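Local coordinates for transcriptional regulator ZitR (Lactococcus lactis subsp. cremoris, PDB 6FI9), which is a homodimeric regulator that represses the zit operon in the presence of zinc by binding two palindromic operator sites in its promoter, at residues I44-V49 and W93-K98; S50-I55 and R89-S94. The protein carries 3 engineered substitutions. One frame throughout, in Å; residues are numbered along the deposited sequence.

Interaction 1 of 2, residues I44-V49 and W93-K98; sequences ILAAEV and WSLTEK
Two torsions set this contact: Leu-45 holds CG beside its backbone N (chi1 -79°), while Leu-95 swings CG anti to its own N (chi1 -153°), and the two leucines, one from the last turn of helix 36-47 and one from strand 92-95, meet as a result. CD1 of Leu-95 lies 3.9 Å from CB of Leu-45, at the root of that side chain, and its other branch, CD2, packs 3.8 Å from CB of Ala-46, so that the forked end of Leu-95 spans two consecutive helix residues.

The end of Leu-45 is used elsewhere. It runs alongside Trp-93, pointing the same way, and its CD2 comes within 3.8 Å of Trp-93 CB and lies 3.4 Å from Trp-93 O, while the indole leads away toward Leu-70 and Gln-74 of helix 63-75. Past the helix end, Val-49 adds CB at 3.7 Å from Trp-93 O, and its CG1 rests 3.9 Å from Ser-94 OG. No hydrogen bond joins the two segments; the grip is apolar.

Ile-79 of the partner strand 79-82 also touches both Leu-45 and Trp-93, so helix 36-47 packs on both strands of the two-stranded antiparallel sheet, the wing of a MarR-type winged helix-turn-helix domain.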
ATOM      1  N   ILE A  44     -17.873  -8.885  -8.724  1.00105.00           N
ATOM      2  CA  ILE A  44     -18.116  -8.186  -9.999  1.00104.75           C
ATOM      3  C   ILE A  44     -18.799  -9.093 -11.033  1.00112.20           C
ATOM      4  O   ILE A  44     -19.527  -8.593 -11.891  1.00111.13           O
ATOM      5  CB  ILE A  44     -16.855  -7.478 -10.585  1.00106.57           C
ATOM      6  CG1 ILE A  44     -15.665  -8.445 -10.779  1.00107.65           C
ATOM      7  CG2 ILE A  44     -16.464  -6.261  -9.746  1.00106.09           C
ATOM      8  CD1 ILE A  44     -14.804  -8.151 -11.992  1.00113.61           C
ATOM      9  N   LEU A  45     -18.567 -10.419 -10.942  1.00112.70           N
ATOM     10  CA  LEU A  45     -19.170 -11.418 -11.831  1.00115.18           C
ATOM     11  C   LEU A  45     -20.631 -11.711 -11.471  1.00120.75           C
ATOM     12  O   LEU A  45     -21.388 -12.175 -12.326  1.00121.79           O
ATOM     13  CB  LEU A  45     -18.353 -12.723 -11.844  1.00117.18           C
ATOM     14  CG  LEU A  45     -17.086 -12.727 -12.698  1.00122.02           C
ATOM     15  CD1 LEU A  45     -16.222 -13.911 -12.367  1.00123.96           C
ATOM     16  CD2 LEU A  45     -17.413 -12.745 -14.176  1.00125.48           C
ATOM     17  N   ALA A  46     -21.018 -11.445 -10.207  1.00117.03           N
ATOM     18  CA  ALA A  46     -22.372 -11.651  -9.694  1.00117.87           C
ATOM     19  C   ALA A  46     -23.361 -10.674 -10.332  1.00120.50           C
ATOM     20  O   ALA A  46     -24.421 -11.099 -10.795  1.00121.44           O
ATOM     21  CB  ALA A  46     -22.384 -11.499  -8.180  1.00118.38           C
ATOM     22  N   ALA A  47     -23.004  -9.375 -10.377  1.00114.86           N
ATOM     23  CA  ALA A  47     -23.836  -8.320 -10.953  1.00113.80           C
ATOM     24  C   ALA A  47     -23.885  -8.401 -12.477  1.00117.71           C
ATOM     25  O   ALA A  47     -24.976  -8.380 -13.050  1.00118.44           O
ATOM     26  CB  ALA A  47     -23.337  -6.951 -10.508  1.00112.51           C
ATOM     27  N   GLU A  48     -22.709  -8.510 -13.128  1.00113.25           N
ATOM     28  CA  GLU A  48     -22.580  -8.567 -14.588  1.00113.07           C
ATOM     29  C   GLU A  48     -21.642  -9.682 -15.042  1.00115.10           C
ATOM     30  O   GLU A  48     -20.544  -9.818 -14.496  1.00113.45           O
ATOM     31  CB  GLU A  48     -22.081  -7.214 -15.136  1.00113.09           C
ATOM     32  CG  GLU A  48     -23.120  -6.102 -15.113  1.00126.32           C
ATOM     33  CD  GLU A  48     -22.602  -4.686 -15.291  1.00151.85           C
ATOM     34  OE1 GLU A  48     -21.464  -4.513 -15.786  1.00152.25           O
ATOM     35  OE2 GLU A  48     -23.346  -3.742 -14.937  1.00146.72           O
ATOM     36  N   VAL A  49     -22.069 -10.461 -16.057  1.00112.13           N
ATOM     37  CA  VAL A  49     -21.262 -11.534 -16.646  1.00113.11           C
ATOM     38  C   VAL A  49     -20.118 -10.911 -17.452  1.00115.94           C
ATOM     39  O   VAL A  49     -20.335 -10.315 -18.509  1.00115.11           O
ATOM     40  CB  VAL A  49     -22.070 -12.617 -17.417  1.00119.16           C
ATOM     41  CG1 VAL A  49     -22.675 -13.632 -16.458  1.00120.50           C
ATOM     42  CG2 VAL A  49     -23.147 -12.005 -18.309  1.00118.84           C
ATOM     43  N   TRP A  93     -17.186 -15.241 -18.551  1.00117.79           N
ATOM     44  CA  TRP A  93     -17.252 -15.913 -17.260  1.00118.10           C
ATOM     45  C   TRP A  93     -18.579 -15.706 -16.553  1.00121.39           C
ATOM     46  O   TRP A  93     -19.080 -14.582 -16.471  1.00118.74           O
ATOM     47  CB  TRP A  93     -16.070 -15.512 -16.378  1.00115.44           C
ATOM     48  CG  TRP A  93     -14.760 -15.997 -16.919  1.00117.90           C
ATOM     49  CD1 TRP A  93     -13.888 -15.302 -17.705  1.00119.95           C
ATOM     50  CD2 TRP A  93     -14.217 -17.314 -16.785  1.00120.61           C
ATOM     51  NE1 TRP A  93     -12.819 -16.096 -18.044  1.00121.56           N
ATOM     52  CE2 TRP A  93     -12.992 -17.336 -17.488  1.00125.35           C
ATOM     53  CE3 TRP A  93     -14.642 -18.481 -16.125  1.00124.11           C
ATOM     54  CZ2 TRP A  93     -12.178 -18.475 -17.535  1.00127.64           C
ATOM     55  CZ3 TRP A  93     -13.833 -19.605 -16.167  1.00128.40           C
ATOM     56  CH2 TRP A  93     -12.616 -19.596 -16.863  1.00129.82           C
ATOM     57  N   SER A  94     -19.156 -16.813 -16.067  1.00120.27           N
ATOM     58  CA  SER A  94     -20.433 -16.848 -15.356  1.00119.95           C
ATOM     59  C   SER A  94     -20.235 -17.348 -13.931  1.00123.09           C
ATOM     60  O   SER A  94     -19.304 -18.116 -13.664  1.00123.78           O
ATOM     61  CB  SER A  94     -21.433 -17.738 -16.093  1.00126.23           C
ATOM     62  OG  SER A  94     -21.709 -17.259 -17.399  1.00134.49           O
ATOM     63  N   LEU A  95     -21.108 -16.907 -13.017  1.00118.19           N
ATOM     64  CA  LEU A  95     -21.050 -17.292 -11.609  1.00118.10           C
ATOM     65  C   LEU A  95     -21.931 -18.513 -11.331  1.00123.91           C
ATOM     66  O   LEU A  95     -23.061 -18.584 -11.822  1.00124.48           O
ATOM     67  CB  LEU A  95     -21.465 -16.101 -10.724  1.00115.71           C
ATOM     68  CG  LEU A  95     -20.886 -16.068  -9.318  1.00119.57           C
ATOM     69  CD1 LEU A  95     -19.483 -15.489  -9.317  1.00117.87           C
ATOM     70  CD2 LEU A  95     -21.769 -15.265  -8.389  1.00120.76           C
ATOM     71  N   THR A  96     -21.409 -19.474 -10.550  1.00121.14           N
ATOM     72  CA  THR A  96     -22.149 -20.685 -10.175  1.00123.69           C
ATOM     73  C   THR A  96     -22.992 -20.416  -8.917  1.00126.41           C
ATOM     74  O   THR A  96     -22.887 -19.335  -8.329  1.00123.92           O
ATOM     75  CB  THR A  96     -21.202 -21.897 -10.010  1.00133.83           C
ATOM     76  OG1 THR A  96     -20.362 -21.711  -8.869  1.00130.77           O
ATOM     77  CG2 THR A  96     -20.368 -22.183 -11.254  1.00133.65           C
ATOM     78  N   GLU A  97     -23.819 -21.397  -8.500  1.00124.24           N
ATOM     79  CA  GLU A  97     -24.668 -21.281  -7.311  1.00123.51           C
ATOM     80  C   GLU A  97     -23.850 -21.378  -6.027  1.00124.76           C
ATOM     81  O   GLU A  97     -24.276 -20.865  -4.992  1.00123.31           O
ATOM     82  CB  GLU A  97     -25.797 -22.324  -7.325  1.00128.51           C
ATOM     83  CG  GLU A  97     -26.755 -22.208  -8.502  1.00142.58           C
ATOM     84  CD  GLU A  97     -27.653 -20.985  -8.534  1.00167.88           C
ATOM     85  OE1 GLU A  97     -28.453 -20.805  -7.586  1.00167.17           O
ATOM     86  OE2 GLU A  97     -27.565 -20.211  -9.516  1.00163.10           O
ATOM     87  N   LYS A  98     -22.669 -22.027  -6.110  1.00121.00           N
ATOM     88  CA  LYS A  98     -21.716 -22.228  -5.014  1.00120.44           C
ATOM     89  C   LYS A  98     -21.041 -20.908  -4.609  1.00120.45           C
ATOM     90  O   LYS A  98     -20.709 -20.725  -3.435  1.00119.73           O
ATOM     91  CB  LYS A  98     -20.641 -23.247  -5.441  1.00124.64           C
ATOM     92  CG  LYS A  98     -19.908 -23.924  -4.290  1.00136.96           C
ATOM     93  CD  LYS A  98     -18.404 -23.891  -4.497  1.00144.44           C
ATOM     94  CE  LYS A  98     -17.650 -24.445  -3.312  1.00157.23           C
ATOM     95  NZ  LYS A  98     -16.207 -24.080  -3.348  1.00164.14           N
TER

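Interaction 2 of 2, residues S50-I55 and R89-S94; sequences STNARI and RVVLWS
Asn-52 lies alongside the indole of Trp-93, both side chains pointing the same way, with ND2 at the ring edge, 3.5 Å from NE1. The amide and ring planes are 67° apart; ND2 and NE1 both carry N-H groups, so the two meet in van der Waals contact without a hydrogen bond. This is where the wing of the winged helix-turn-helix domain meets segment 50-55, which leads into helix 52-59 and the predicted DNA-binding motif.

The backbones are bridged at Thr-51 and Leu-92, a single beta bridge in which Trp-93 N donates to Ser-50 O over 2.8 Å. On the other side of the bridge, Asn-52 N reaches Val-91 O in a weak bond of 3.3 Å, and Thr-51 CA makes a C-H...O contact with that same oxygen. The connection between helices 36-47 and 52-59 thus runs briefly beside strand 92-95, whose other neighbour is strand 79-82.

Side chains pack round the bridge. CG2 of Thr-51 sits beside its backbone N, which turns the methyl onto Leu-92 CG at 3.9 Å and, a little farther, onto Val-90 CG2. Val-91 offers CG2 to Asn-52 CB at 3.8 Å, the two side chains running together, and Asn-52 continues to Val-66 and Leu-70 of helix 63-75. Deeper in, Ile-55 crosses Trp-93 at about a right angle, its CD1 4.1 Å from CD1 of the indole, and goes on to Ile-41 of helix 36-47. Ser-50, turned away from the strand, sends OG back to the chain's own next carbonyl, donating to Thr-51 O at 3.0 Å in the carbonyl plane, on a lone pair.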
ATOM      1  N   SER A  50     -18.908 -10.986 -16.892  1.00112.13           N
ATOM      2  CA  SER A  50     -17.704 -10.371 -17.438  1.00111.15           C
ATOM      3  C   SER A  50     -16.782 -11.321 -18.206  1.00115.56           C
ATOM      4  O   SER A  50     -16.773 -12.523 -17.953  1.00116.57           O
ATOM      5  CB  SER A  50     -16.940  -9.669 -16.316  1.00114.43           C
ATOM      6  OG  SER A  50     -15.630  -9.270 -16.686  1.00126.78           O
ATOM      7  N   THR A  51     -15.991 -10.752 -19.133  1.00111.65           N
ATOM      8  CA  THR A  51     -14.988 -11.448 -19.940  1.00113.33           C
ATOM      9  C   THR A  51     -13.645 -11.392 -19.201  1.00116.80           C
ATOM     10  O   THR A  51     -13.508 -10.622 -18.250  1.00114.04           O
ATOM     11  CB  THR A  51     -14.876 -10.820 -21.345  1.00123.28           C
ATOM     12  OG1 THR A  51     -14.545  -9.435 -21.232  1.00121.85           O
ATOM     13  CG2 THR A  51     -16.139 -10.998 -22.179  1.00123.30           C
ATOM     14  N   ASN A  52     -12.653 -12.184 -19.649  1.00116.21           N
ATOM     15  CA  ASN A  52     -11.307 -12.247 -19.062  1.00116.49           C
ATOM     16  C   ASN A  52     -10.595 -10.884 -19.064  1.00117.97           C
ATOM     17  O   ASN A  52      -9.780 -10.613 -18.179  1.00116.31           O
ATOM     18  CB  ASN A  52     -10.461 -13.285 -19.808  1.00122.62           C
ATOM     19  CG  ASN A  52      -9.413 -13.972 -18.960  1.00157.58           C
ATOM     20  OD1 ASN A  52      -8.524 -13.336 -18.365  1.00153.71           O
ATOM     21  ND2 ASN A  52      -9.485 -15.299 -18.903  1.00152.89           N
ATOM     22  N   ALA A  53     -10.927 -10.033 -20.054  1.00114.24           N
ATOM     23  CA  ALA A  53     -10.367  -8.697 -20.253  1.00112.58           C
ATOM     24  C   ALA A  53     -10.929  -7.654 -19.290  1.00114.17           C
ATOM     25  O   ALA A  53     -10.157  -6.862 -18.751  1.00112.28           O
ATOM     26  CB  ALA A  53     -10.577  -8.257 -21.692  1.00113.90           C
ATOM     27  N   ARG A  54     -12.264  -7.644 -19.084  1.00110.81           N
ATOM     28  CA  ARG A  54     -12.945  -6.697 -18.196  1.00109.09           C
ATOM     29  C   ARG A  54     -12.545  -6.880 -16.729  1.00112.64           C
ATOM     30  O   ARG A  54     -12.465  -5.887 -16.010  1.00110.98           O
ATOM     31  CB  ARG A  54     -14.471  -6.763 -18.376  1.00110.93           C
ATOM     32  CG  ARG A  54     -15.248  -5.643 -17.684  1.00124.69           C
ATOM     33  CD  ARG A  54     -16.719  -5.984 -17.558  1.00141.13           C
ATOM     34  NE  ARG A  54     -17.455  -4.986 -16.780  1.00152.20           N
ATOM     35  CZ  ARG A  54     -18.071  -5.237 -15.631  1.00165.69           C
ATOM     36  NH1 ARG A  54     -18.052  -6.459 -15.111  1.00154.33           N
ATOM     37  NH2 ARG A  54     -18.719  -4.271 -14.994  1.00150.64           N
ATOM     38  N   ILE A  55     -12.268  -8.133 -16.296  1.00110.78           N
ATOM     39  CA  ILE A  55     -11.837  -8.459 -14.924  1.00110.34           C
ATOM     40  C   ILE A  55     -10.526  -7.713 -14.602  1.00114.14           C
ATOM     41  O   ILE A  55     -10.419  -7.120 -13.531  1.00111.92           O
ATOM     42  CB  ILE A  55     -11.748 -10.002 -14.687  1.00115.31           C
ATOM     43  CG1 ILE A  55     -13.136 -10.679 -14.850  1.00116.27           C
ATOM     44  CG2 ILE A  55     -11.146 -10.329 -13.310  1.00115.90           C
ATOM     45  CD1 ILE A  55     -13.111 -12.179 -15.217  1.00124.17           C
ATOM     46  N   ARG A  89     -11.545 -15.008 -29.816  1.00151.08           N
ATOM     47  CA  ARG A  89     -10.725 -15.462 -28.671  1.00150.01           C
ATOM     48  C   ARG A  89     -11.365 -14.996 -27.321  1.00148.06           C
ATOM     49  O   ARG A  89     -10.690 -14.868 -26.289  1.00146.38           O
ATOM     50  CB  ARG A  89      -9.212 -15.122 -28.814  1.00150.99           C
ATOM     51  CG  ARG A  89      -8.789 -13.667 -28.606  1.00158.16           C
ATOM     52  CD  ARG A  89      -7.289 -13.518 -28.579  1.00167.33           C
ATOM     53  NE  ARG A  89      -6.898 -12.132 -28.331  1.00171.64           N
ATOM     54  CZ  ARG A  89      -5.639 -11.722 -28.225  1.00183.66           C
ATOM     55  NH1 ARG A  89      -4.641 -12.588 -28.339  1.00173.44           N
ATOM     56  NH2 ARG A  89      -5.369 -10.443 -28.000  1.00165.35           N
ATOM     57  N   VAL A  90     -12.708 -14.795 -27.368  1.00141.28           N
ATOM     58  CA  VAL A  90     -13.577 -14.333 -26.286  1.00137.26           C
ATOM     59  C   VAL A  90     -13.944 -15.473 -25.321  1.00139.56           C
ATOM     60  O   VAL A  90     -14.469 -16.511 -25.737  1.00141.25           O
ATOM     61  CB  VAL A  90     -14.824 -13.552 -26.809  1.00139.50           C
ATOM     62  CG1 VAL A  90     -15.665 -14.377 -27.783  1.00141.54           C
ATOM     63  CG2 VAL A  90     -15.683 -13.024 -25.663  1.00136.94           C
ATOM     64  N   VAL A  91     -13.642 -15.257 -24.029  1.00132.54           N
ATOM     65  CA  VAL A  91     -13.939 -16.190 -22.946  1.00131.95           C
ATOM     66  C   VAL A  91     -14.739 -15.485 -21.858  1.00129.27           C
ATOM     67  O   VAL A  91     -14.178 -14.775 -21.018  1.00126.58           O
ATOM     68  CB  VAL A  91     -12.718 -16.986 -22.398  1.00137.87           C
ATOM     69  CG1 VAL A  91     -12.403 -18.181 -23.296  1.00141.54           C
ATOM     70  CG2 VAL A  91     -11.480 -16.101 -22.196  1.00136.12           C
ATOM     71  N   LEU A  92     -16.068 -15.639 -21.925  1.00123.41           N
ATOM     72  CA  LEU A  92     -17.005 -15.052 -20.977  1.00120.09           C
ATOM     73  C   LEU A  92     -17.075 -15.900 -19.711  1.00123.50           C
ATOM     74  O   LEU A  92     -17.031 -17.129 -19.784  1.00125.29           O
ATOM     75  CB  LEU A  92     -18.399 -14.929 -21.607  1.00120.10           C
ATOM     76  CG  LEU A  92     -19.058 -13.555 -21.562  1.00121.92           C
ATOM     77  CD1 LEU A  92     -20.286 -13.538 -22.420  1.00122.84           C
ATOM     78  CD2 LEU A  92     -19.463 -13.173 -20.150  1.00122.62           C
ATOM     79  N   TRP A  93     -17.186 -15.241 -18.551  1.00117.79           N
ATOM     80  CA  TRP A  93     -17.252 -15.913 -17.260  1.00118.10           C
ATOM     81  C   TRP A  93     -18.579 -15.706 -16.553  1.00121.39           C
ATOM     82  O   TRP A  93     -19.080 -14.582 -16.471  1.00118.74           O
ATOM     83  CB  TRP A  93     -16.070 -15.512 -16.378  1.00115.44           C
ATOM     84  CG  TRP A  93     -14.760 -15.997 -16.919  1.00117.90           C
ATOM     85  CD1 TRP A  93     -13.888 -15.302 -17.705  1.00119.95           C
ATOM     86  CD2 TRP A  93     -14.217 -17.314 -16.785  1.00120.61           C
ATOM     87  NE1 TRP A  93     -12.819 -16.096 -18.044  1.00121.56           N
ATOM     88  CE2 TRP A  93     -12.992 -17.336 -17.488  1.00125.35           C
ATOM     89  CE3 TRP A  93     -14.642 -18.481 -16.125  1.00124.11           C
ATOM     90  CZ2 TRP A  93     -12.178 -18.475 -17.535  1.00127.64           C
ATOM     91  CZ3 TRP A  93     -13.833 -19.605 -16.167  1.00128.40           C
ATOM     92  CH2 TRP A  93     -12.616 -19.596 -16.863  1.00129.82           C
ATOM     93  N   SER A  94     -19.156 -16.813 -16.067  1.00120.27           N
ATOM     94  CA  SER A  94     -20.433 -16.848 -15.356  1.00119.95           C
ATOM     95  C   SER A  94     -20.235 -17.348 -13.931  1.00123.09           C
ATOM     96  O   SER A  94     -19.304 -18.116 -13.664  1.00123.78           O
ATOM     97  CB  SER A  94     -21.433 -17.738 -16.093  1.00126.23           C
ATOM     98  OG  SER A  94     -21.709 -17.259 -17.399  1.00134.49           O
TER

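Interactions 1 and 2 have centres 11 Å apart on the same side of the chain's centre, and both use strand 92-95, sharing Trp-93 and Ser-94. Along the chain, 44-49 runs directly into 50-55, so helices 36-47 and 52-59 and their connection dock in succession on one strand; helix 63-75 and strand 79-82 come before 89-98 returns to meet them. The two also touch directly through a salt bridge between Glu-48 OE1 and Arg-54 NH2. The wing is thereby packed against both the helix carrying the zinc ligands Glu-39 and His-40 and the predicted DNA-binding motif.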